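PDB 4R4X: pngf-ii from Elizabethkingia meningoseptica, which probably removes N-linked glycans from glycoproteins by hydrolysing the bond between the asparagine side chain and the sugar, as a peptide:N-glycosidase related to PNGase F. Local coordinates for residues Q62-S75 with L162-Y176. Sequence-based numbering, arbitrary orientation. Where two conformers were deposited one is given.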
ATOM      1  N   GLN A  62       1.874  19.660 -21.711  1.00 19.51           N
ATOM      2  CA  GLN A  62       1.359  18.338 -21.517  1.00 19.74           C
ATOM      3  C   GLN A  62       0.183  18.440 -20.552  1.00 17.92           C
ATOM      4  O   GLN A  62       0.312  19.027 -19.487  1.00 17.56           O
ATOM      5  CB  GLN A  62       2.455  17.447 -20.933  1.00 22.88           C
ATOM      6  CG  GLN A  62       2.149  15.973 -21.032  1.00 25.20           C
ATOM      7  CD  GLN A  62       2.271  15.412 -22.438  1.00 28.08           C
ATOM      8  OE1 GLN A  62       2.943  15.969 -23.311  1.00 29.73           O
ATOM      9  NE2 GLN A  62       1.635  14.278 -22.653  1.00 29.66           N
ATOM     10  N   PHE A  63      -0.936  17.842 -20.921  1.00 16.65           N
ATOM     11  CA  PHE A  63      -2.169  17.899 -20.142  1.00 15.85           C
ATOM     12  C   PHE A  63      -2.557  16.490 -19.746  1.00 15.35           C
ATOM     13  O   PHE A  63      -2.564  15.607 -20.591  1.00 14.82           O
ATOM     14  CB  PHE A  63      -3.323  18.450 -20.990  1.00 15.85           C
ATOM     15  CG  PHE A  63      -3.094  19.825 -21.522  1.00 16.18           C
ATOM     16  CD1 PHE A  63      -2.434  20.013 -22.721  1.00 16.77           C
ATOM     17  CD2 PHE A  63      -3.554  20.943 -20.830  1.00 16.48           C
ATOM     18  CE1 PHE A  63      -2.235  21.300 -23.221  1.00 17.27           C
ATOM     19  CE2 PHE A  63      -3.348  22.224 -21.322  1.00 16.84           C
ATOM     20  CZ  PHE A  63      -2.689  22.405 -22.524  1.00 16.97           C
ATOM     21  N   ALA A  64      -2.952  16.315 -18.495  1.00 14.67           N
ATOM     22  CA  ALA A  64      -3.436  15.043 -17.992  1.00 15.55           C
ATOM     23  C   ALA A  64      -4.871  15.198 -17.503  1.00 15.54           C
ATOM     24  O   ALA A  64      -5.149  16.038 -16.658  1.00 15.57           O
ATOM     25  CB  ALA A  64      -2.534  14.536 -16.862  1.00 15.92           C
ATOM     26  N   PHE A  65      -5.757  14.369 -18.040  1.00 15.79           N
ATOM     27  CA  PHE A  65      -7.163  14.395 -17.687  1.00 17.51           C
ATOM     28  C   PHE A  65      -7.323  13.331 -16.605  1.00 17.76           C
ATOM     29  O   PHE A  65      -7.162  12.170 -16.882  1.00 17.30           O
ATOM     30  CB  PHE A  65      -8.020  14.068 -18.911  1.00 18.45           C
ATOM     31  CG  PHE A  65      -7.989  15.137 -19.978  1.00 20.61           C
ATOM     32  CD1 PHE A  65      -6.800  15.501 -20.597  1.00 21.18           C
ATOM     33  CD2 PHE A  65      -9.165  15.766 -20.375  1.00 23.18           C
ATOM     34  CE1 PHE A  65      -6.775  16.486 -21.582  1.00 23.49           C
ATOM     35  CE2 PHE A  65      -9.143  16.751 -21.362  1.00 24.75           C
ATOM     36  CZ  PHE A  65      -7.942  17.109 -21.963  1.00 23.39           C
ATOM     37  N   LEU A  66      -7.584  13.749 -15.382  1.00 20.14           N
ATOM     38  CA  LEU A  66      -7.482  12.833 -14.233  1.00 22.15           C
ATOM     39  C   LEU A  66      -8.804  12.215 -13.904  1.00 24.70           C
ATOM     40  O   LEU A  66      -8.884  11.043 -13.478  1.00 25.83           O
ATOM     41  CB  LEU A  66      -6.953  13.573 -13.014  1.00 22.08           C
ATOM     42  CG  LEU A  66      -5.597  14.242 -13.227  1.00 22.59           C
ATOM     43  CD1 LEU A  66      -5.151  14.849 -11.918  1.00 23.55           C
ATOM     44  CD2 LEU A  66      -4.577  13.248 -13.746  1.00 23.29           C
ATOM     45  N   ASN A  67      -9.846  13.012 -14.074  1.00 24.68           N
ATOM     46  CA  ASN A  67     -11.207  12.541 -13.839  1.00 28.96           C
ATOM     47  C   ASN A  67     -12.121  13.468 -14.635  1.00 30.08           C
ATOM     48  O   ASN A  67     -11.621  14.279 -15.421  1.00 28.65           O
ATOM     49  CB  ASN A  67     -11.500  12.484 -12.330  1.00 28.70           C
ATOM     50  CG  ASN A  67     -11.197  13.795 -11.616  1.00 29.02           C
ATOM     51  OD1 ASN A  67     -10.311  13.889 -10.772  1.00 31.15           O
ATOM     52  ND2 ASN A  67     -11.967  14.795 -11.918  1.00 30.58           N
ATOM     53  N   ASN A  68     -13.433  13.358 -14.459  1.00 31.28           N
ATOM     54  CA  ASN A  68     -14.371  14.109 -15.295  1.00 35.11           C
ATOM     55  C   ASN A  68     -14.264  15.621 -15.163  1.00 34.94           C
ATOM     56  O   ASN A  68     -14.713  16.356 -16.050  1.00 36.45           O
ATOM     57  CB  ASN A  68     -15.815  13.696 -15.000  1.00 39.57           C
ATOM     58  CG  ASN A  68     -16.095  12.270 -15.391  1.00 45.12           C
ATOM     59  OD1 ASN A  68     -16.569  12.006 -16.495  1.00 50.62           O
ATOM     60  ND2 ASN A  68     -15.778  11.332 -14.498  1.00 48.46           N
ATOM     61  N   ASN A  69     -13.672  16.083 -14.072  1.00 33.30           N
ATOM     62  CA  ASN A  69     -13.594  17.498 -13.792  1.00 34.76           C
ATOM     63  C   ASN A  69     -12.167  18.077 -13.788  1.00 31.90           C
ATOM     64  O   ASN A  69     -12.000  19.276 -14.006  1.00 33.11           O
ATOM     65  CB  ASN A  69     -14.276  17.772 -12.451  1.00 37.96           C
ATOM     66  CG  ASN A  69     -15.625  17.053 -12.322  1.00 41.45           C
ATOM     67  OD1 ASN A  69     -16.533  17.258 -13.130  1.00 43.45           O
ATOM     68  ND2 ASN A  69     -15.750  16.194 -11.308  1.00 42.92           N
ATOM     69  N   GLU A  70     -11.142  17.257 -13.556  1.00 25.72           N
ATOM     70  CA  GLU A  70      -9.818  17.791 -13.202  1.00 24.96           C
ATOM     71  C   GLU A  70      -8.821  17.567 -14.322  1.00 21.28           C
ATOM     72  O   GLU A  70      -8.699  16.459 -14.818  1.00 18.56           O
ATOM     73  CB  GLU A  70      -9.301  17.122 -11.931  1.00 27.02           C
ATOM     74  CG  GLU A  70      -8.064  17.738 -11.288  1.00 29.64           C
ATOM     75  CD  GLU A  70      -7.714  17.075  -9.942  1.00 33.64           C
ATOM     76  OE1 GLU A  70      -8.433  16.139  -9.491  1.00 32.82           O
ATOM     77  OE2 GLU A  70      -6.712  17.483  -9.332  1.00 37.54           O
ATOM     78  N   ILE A  71      -8.116  18.630 -14.686  1.00 21.51           N
ATOM     79  CA  ILE A  71      -6.987  18.557 -15.612  1.00 20.74           C
ATOM     80  C   ILE A  71      -5.768  19.255 -15.004  1.00 19.86           C
ATOM     81  O   ILE A  71      -5.872  20.391 -14.529  1.00 19.25           O
ATOM     82  CB  ILE A  71      -7.302  19.303 -16.926  1.00 21.80           C
ATOM     83  CG1 ILE A  71      -8.529  18.694 -17.632  1.00 22.95           C
ATOM     84  CG2 ILE A  71      -6.101  19.284 -17.875  1.00 22.07           C
ATOM     85  CD1 ILE A  71      -9.062  19.573 -18.758  1.00 22.62           C
ATOM     86  N   VAL A  72      -4.621  18.587 -15.072  1.00 18.97           N
ATOM     87  CA  VAL A  72      -3.359  19.197 -14.735  1.00 19.93           C
ATOM     88  C   VAL A  72      -2.514  19.359 -16.001  1.00 18.96           C
ATOM     89  O   VAL A  72      -2.695  18.637 -16.989  1.00 17.15           O
ATOM     90  CB  VAL A  72      -2.598  18.443 -13.625  1.00 20.35           C
ATOM     91  CG1 VAL A  72      -3.398  18.493 -12.331  1.00 22.37           C
ATOM     92  CG2 VAL A  72      -2.283  17.000 -13.978  1.00 21.33           C
ATOM     93  N   LYS A  73      -1.622  20.339 -15.972  1.00 18.23           N
ATOM     94  CA  LYS A  73      -0.734  20.553 -17.079  1.00 18.87           C
ATOM     95  C   LYS A  73       0.665  20.864 -16.570  1.00 18.02           C
ATOM     96  O   LYS A  73       0.860  21.353 -15.453  1.00 16.27           O
ATOM     97  CB  LYS A  73      -1.266  21.664 -18.019  1.00 20.84           C
ATOM     98  CG  LYS A  73      -0.826  23.071 -17.666  1.00 23.89           C
ATOM     99  CD  LYS A  73      -1.411  24.145 -18.575  1.00 25.24           C
ATOM    100  CE  LYS A  73      -0.438  24.562 -19.661  1.00 27.99           C
ATOM    101  NZ  LYS A  73      -0.995  25.652 -20.529  1.00 29.34           N
ATOM    102  N   THR A  74       1.637  20.569 -17.407  1.00 17.17           N
ATOM    103  CA  THR A  74       2.990  20.967 -17.139  1.00 19.47           C
ATOM    104  C   THR A  74       3.517  21.523 -18.457  1.00 21.73           C
ATOM    105  O   THR A  74       3.166  21.012 -19.541  1.00 22.59           O
ATOM    106  CB  THR A  74       3.789  19.781 -16.542  1.00 20.49           C
ATOM    107  OG1 THR A  74       4.843  20.264 -15.710  1.00 20.83           O
ATOM    108  CG2 THR A  74       4.354  18.899 -17.604  1.00 22.45           C
ATOM    109  N   SER A  75       4.348  22.563 -18.374  1.00 22.04           N
ATOM    110  CA  SER A  75       4.838  23.271 -19.554  1.00 24.70           C
ATOM    111  C   SER A  75       6.362  23.426 -19.550  1.00 24.03           C
ATOM    112  O   SER A  75       6.973  23.467 -18.494  1.00 21.22           O
ATOM    113  CB  SER A  75       4.182  24.641 -19.617  1.00 26.07           C
ATOM    114  OG  SER A  75       2.791  24.485 -19.847  1.00 31.21           O
ATOM    115  N   LEU A 162     -12.822  19.466 -26.087  1.00 24.01           N
ATOM    116  CA  LEU A 162     -11.914  18.587 -25.375  1.00 25.37           C
ATOM    117  C   LEU A 162     -11.704  19.111 -23.956  1.00 24.46           C
ATOM    118  O   LEU A 162     -11.769  18.349 -23.000  1.00 24.49           O
ATOM    119  CB  LEU A 162     -10.589  18.482 -26.137  1.00 26.50           C
ATOM    120  CG  LEU A 162      -9.517  17.618 -25.485  1.00 28.24           C
ATOM    121  CD1 LEU A 162     -10.014  16.185 -25.310  1.00 28.74           C
ATOM    122  CD2 LEU A 162      -8.264  17.665 -26.341  1.00 28.22           C
ATOM    123  N   PHE A 163     -11.479  20.415 -23.815  1.00 23.36           N
ATOM    124  CA  PHE A 163     -11.214  21.012 -22.510  1.00 23.92           C
ATOM    125  C   PHE A 163     -12.450  21.517 -21.747  1.00 23.96           C
ATOM    126  O   PHE A 163     -12.389  21.663 -20.553  1.00 23.50           O
ATOM    127  CB  PHE A 163     -10.159  22.122 -22.625  1.00 24.42           C
ATOM    128  CG  PHE A 163      -8.811  21.618 -23.068  1.00 25.30           C
ATOM    129  CD1 PHE A 163      -7.949  21.018 -22.163  1.00 26.06           C
ATOM    130  CD2 PHE A 163      -8.424  21.693 -24.398  1.00 26.28           C
ATOM    131  CE1 PHE A 163      -6.715  20.526 -22.576  1.00 26.76           C
ATOM    132  CE2 PHE A 163      -7.189  21.204 -24.816  1.00 26.49           C
ATOM    133  CZ  PHE A 163      -6.333  20.616 -23.901  1.00 26.04           C
ATOM    134  N   ASN A 164     -13.582  21.632 -22.452  0.50 24.62           N
ATOM    135  CA  ASN A 164     -14.863  22.105 -21.901  0.50 23.42           C
ATOM    136  C   ASN A 164     -15.278  21.374 -20.629  0.50 23.16           C
ATOM    137  O   ASN A 164     -15.265  20.144 -20.585  0.50 21.18           O
ATOM    138  CB  ASN A 164     -15.963  21.923 -22.965  0.50 23.62           C
ATOM    139  CG  ASN A 164     -17.328  22.424 -22.513  0.50 23.27           C
ATOM    140  OD1 ASN A 164     -18.228  21.623 -22.230  0.50 24.01           O
ATOM    141  ND2 ASN A 164     -17.501  23.746 -22.472  0.50 21.39           N
ATOM    142  N   GLY A 165     -15.632  22.140 -19.601  0.50 23.45           N
ATOM    143  CA  GLY A 165     -16.203  21.587 -18.371  0.50 24.21           C
ATOM    144  C   GLY A 165     -15.136  21.101 -17.414  0.50 24.85           C
ATOM    145  O   GLY A 165     -15.420  20.396 -16.446  0.50 24.77           O
ATOM    146  N   LYS A 166     -13.889  21.455 -17.686  0.50 25.61           N
ATOM    147  CA  LYS A 166     -12.802  20.961 -16.856  0.50 25.41           C
ATOM    148  C   LYS A 166     -11.910  22.094 -16.383  0.50 25.06           C
ATOM    149  O   LYS A 166     -11.684  23.068 -17.108  0.50 24.04           O
ATOM    150  CB  LYS A 166     -11.979  19.918 -17.609  0.50 25.32           C
ATOM    151  CG  LYS A 166     -12.693  18.589 -17.835  0.50 25.07           C
ATOM    152  CD  LYS A 166     -11.717  17.428 -17.939  0.50 24.54           C
ATOM    153  CE  LYS A 166     -12.428  16.113 -18.219  0.50 24.01           C
ATOM    154  NZ  LYS A 166     -13.518  16.281 -19.204  0.50 23.27           N
ATOM    155  N   ASN A 167     -11.423  21.986 -15.153  0.50 24.80           N
ATOM    156  CA  ASN A 167     -10.478  22.980 -14.676  0.50 24.79           C
ATOM    157  C   ASN A 167      -9.055  22.479 -14.744  0.50 23.15           C
ATOM    158  O   ASN A 167      -8.757  21.358 -14.328  0.50 20.32           O
ATOM    159  CB  ASN A 167     -10.798  23.464 -13.270  0.50 26.66           C
ATOM    160  CG  ASN A 167     -10.822  22.362 -12.267  0.50 27.79           C
ATOM    161  OD1 ASN A 167     -11.734  21.542 -12.259  0.50 28.52           O
ATOM    162  ND2 ASN A 167      -9.836  22.359 -11.377  0.50 29.97           N
ATOM    163  N   ILE A 168      -8.211  23.362 -15.264  0.50 21.82           N
ATOM    164  CA  ILE A 168      -6.797  23.135 -15.511  0.50 22.18           C
ATOM    165  C   ILE A 168      -5.886  23.972 -14.576  0.50 21.51           C
ATOM    166  O   ILE A 168      -6.138  25.139 -14.338  0.50 23.12           O
ATOM    167  CB  ILE A 168      -6.468  23.493 -16.969  0.50 21.64           C
ATOM    168  CG1 ILE A 168      -7.355  22.669 -17.907  0.50 21.59           C
ATOM    169  CG2 ILE A 168      -4.992  23.259 -17.250  0.50 21.90           C
ATOM    170  CD1 ILE A 168      -7.420  23.168 -19.326  0.50 21.47           C
ATOM    171  N   THR A 169      -4.867  23.315 -14.026  1.00 21.27           N
ATOM    172  CA  THR A 169      -3.920  23.837 -13.037  1.00 20.98           C
ATOM    173  C   THR A 169      -2.513  23.408 -13.462  1.00 19.03           C
ATOM    174  O   THR A 169      -2.255  22.217 -13.640  1.00 16.32           O
ATOM    175  CB  THR A 169      -4.190  23.319 -11.615  1.00 22.97           C
ATOM    176  OG1 THR A 169      -5.539  23.611 -11.231  1.00 25.28           O
ATOM    177  CG2 THR A 169      -3.235  23.967 -10.616  1.00 23.83           C
ATOM    178  N   GLU A 170      -1.626  24.376 -13.605  1.00 18.25           N
ATOM    179  CA  GLU A 170      -0.262  24.115 -13.969  1.00 18.90           C
ATOM    180  C   GLU A 170       0.503  23.610 -12.753  1.00 17.52           C
ATOM    181  O   GLU A 170       0.379  24.156 -11.645  1.00 16.31           O
ATOM    182  CB  GLU A 170       0.428  25.361 -14.556  1.00 21.80           C
ATOM    183  CG  GLU A 170       1.856  25.058 -14.996  1.00 24.56           C
ATOM    184  CD  GLU A 170       2.515  26.132 -15.866  1.00 29.95           C
ATOM    185  OE1 GLU A 170       1.897  27.186 -16.114  1.00 33.90           O
ATOM    186  OE2 GLU A 170       3.676  25.922 -16.287  1.00 30.69           O
ATOM    187  N   LYS A 171       1.292  22.572 -12.972  1.00 15.95           N
ATOM    188  CA  LYS A 171       2.157  21.989 -11.943  1.00 15.67           C
ATOM    189  C   LYS A 171       3.576  21.841 -12.419  1.00 15.48           C
ATOM    190  O   LYS A 171       3.830  21.792 -13.611  1.00 15.88           O
ATOM    191  CB  LYS A 171       1.689  20.572 -11.600  1.00 16.00           C
ATOM    192  CG  LYS A 171       0.228  20.419 -11.244  1.00 16.91           C
ATOM    193  CD  LYS A 171      -0.107  21.036  -9.911  1.00 17.96           C
ATOM    194  CE  LYS A 171      -1.557  20.742  -9.567  1.00 18.82           C
ATOM    195  NZ  LYS A 171      -1.985  21.361  -8.280  1.00 19.61           N
ATOM    196  N   ASP A 172       4.496  21.662 -11.480  1.00 15.42           N
ATOM    197  CA  ASP A 172       5.850  21.248 -11.835  1.00 16.57           C
ATOM    198  C   ASP A 172       5.812  19.817 -12.369  1.00 15.97           C
ATOM    199  O   ASP A 172       4.844  19.084 -12.137  1.00 15.11           O
ATOM    200  CB  ASP A 172       6.783  21.369 -10.631  1.00 17.63           C
ATOM    201  CG  ASP A 172       6.502  20.334  -9.553  1.00 18.52           C
ATOM    202  OD1 ASP A 172       6.933  19.175  -9.722  1.00 20.02           O
ATOM    203  OD2 ASP A 172       5.860  20.673  -8.539  1.00 21.16           O
ATOM    204  N   ALA A 173       6.878  19.403 -13.055  1.00 15.91           N
ATOM    205  CA  ALA A 173       6.878  18.111 -13.735  1.00 16.03           C
ATOM    206  C   ALA A 173       6.745  16.921 -12.764  1.00 15.83           C
ATOM    207  O   ALA A 173       6.087  15.941 -13.075  1.00 15.85           O
ATOM    208  CB  ALA A 173       8.126  17.955 -14.603  1.00 16.61           C
ATOM    209  N   LEU A 174       7.385  16.998 -11.611  1.00 15.85           N
ATOM    210  CA  LEU A 174       7.323  15.890 -10.654  1.00 16.64           C
ATOM    211  C   LEU A 174       5.921  15.743 -10.096  1.00 14.97           C
ATOM    212  O   LEU A 174       5.419  14.635  -9.957  1.00 14.03           O
ATOM    213  CB  LEU A 174       8.314  16.083  -9.505  1.00 18.59           C
ATOM    214  CG  LEU A 174       9.785  15.920  -9.902  1.00 20.80           C
ATOM    215  CD1 LEU A 174      10.678  16.322  -8.735  1.00 22.50           C
ATOM    216  CD2 LEU A 174      10.087  14.504 -10.358  1.00 22.48           C
ATOM    217  N   THR A 175       5.310  16.863  -9.747  1.00 13.48           N
ATOM    218  CA  THR A 175       3.951  16.863  -9.231  1.00 13.69           C
ATOM    219  C   THR A 175       2.935  16.370 -10.276  1.00 13.36           C
ATOM    220  O   THR A 175       2.011  15.627  -9.957  1.00 12.86           O
ATOM    221  CB  THR A 175       3.574  18.273  -8.726  1.00 13.65           C
ATOM    222  OG1 THR A 175       4.487  18.640  -7.690  1.00 14.11           O
ATOM    223  CG2 THR A 175       2.167  18.306  -8.203  1.00 14.00           C
ATOM    224  N   TYR A 176       3.097  16.826 -11.508  1.00 14.03           N
ATOM    225  CA  TYR A 176       2.262  16.398 -12.630  1.00 14.29           C
ATOM    226  C   TYR A 176       2.189  14.848 -12.686  1.00 14.17           C
ATOM    227  O   TYR A 176       1.100  14.256 -12.694  1.00 13.06           O
ATOM    228  CB  TYR A 176       2.837  16.998 -13.920  1.00 14.37           C
ATOM    229  CG  TYR A 176       2.158  16.555 -15.182  1.00 14.46           C
ATOM    230  CD1 TYR A 176       1.023  17.214 -15.657  1.00 14.62           C
ATOM    231  CD2 TYR A 176       2.677  15.516 -15.935  1.00 14.54           C
ATOM    232  CE1 TYR A 176       0.389  16.807 -16.816  1.00 14.76           C
ATOM    233  CE2 TYR A 176       2.064  15.116 -17.102  1.00 14.99           C
ATOM    234  CZ  TYR A 176       0.923  15.769 -17.531  1.00 14.59           C
ATOM    235  OH  TYR A 176       0.319  15.336 -18.655  1.00 16.06           O
TER
HETATM  236  O   HOH W   1       4.675  23.533 -15.776  1.00 22.03           O
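I71 and K73 each present N-H and C=O to residues 167-171, whose strand 167-170 pairs in parallel with 70-75, the second arm of the 62-75 beta hairpin. Five backbone bonds form the ladder: N167 N to N69 O, I71 N to N167 O, T169 N to I71 O, K73 N to T169 O, and K171 N to K73 O, the last at 2.8 Å. T74 extends it by a side chain. With OG1 anti to the backbone N (chi1 -152°), its hydroxyl donates to K171 O at 2.8 Å, and one water links that same carbonyl with S75 N and E170 OE2.

Apolar packing divides between the two faces of the hairpin. On the I71 side, the edge of F163 meets the face of F63, F163 CE1 lying 3.6 Å from F63 CD2. F65 completes this aromatic cluster, while I168 lies alongside I71, its CG1 3.5 Å from I71 CB. On the V72 side, Y176 reaches back from the following helix: T74 CG2 sits over one ring face, 4.1 Å from the centroid, and V72 CG2 and A64 CB touch CD1 and CE1. The Y176 hydroxyl is hydrogen-bonded to E49 on the neighbouring strand 48-54.

In this N-terminal domain, backbone bonds thus join the strands, the I71-I168 and T74-K171 contacts probably favour this register, and aromatic rings from the two flanking helices secure opposite faces of the hairpin.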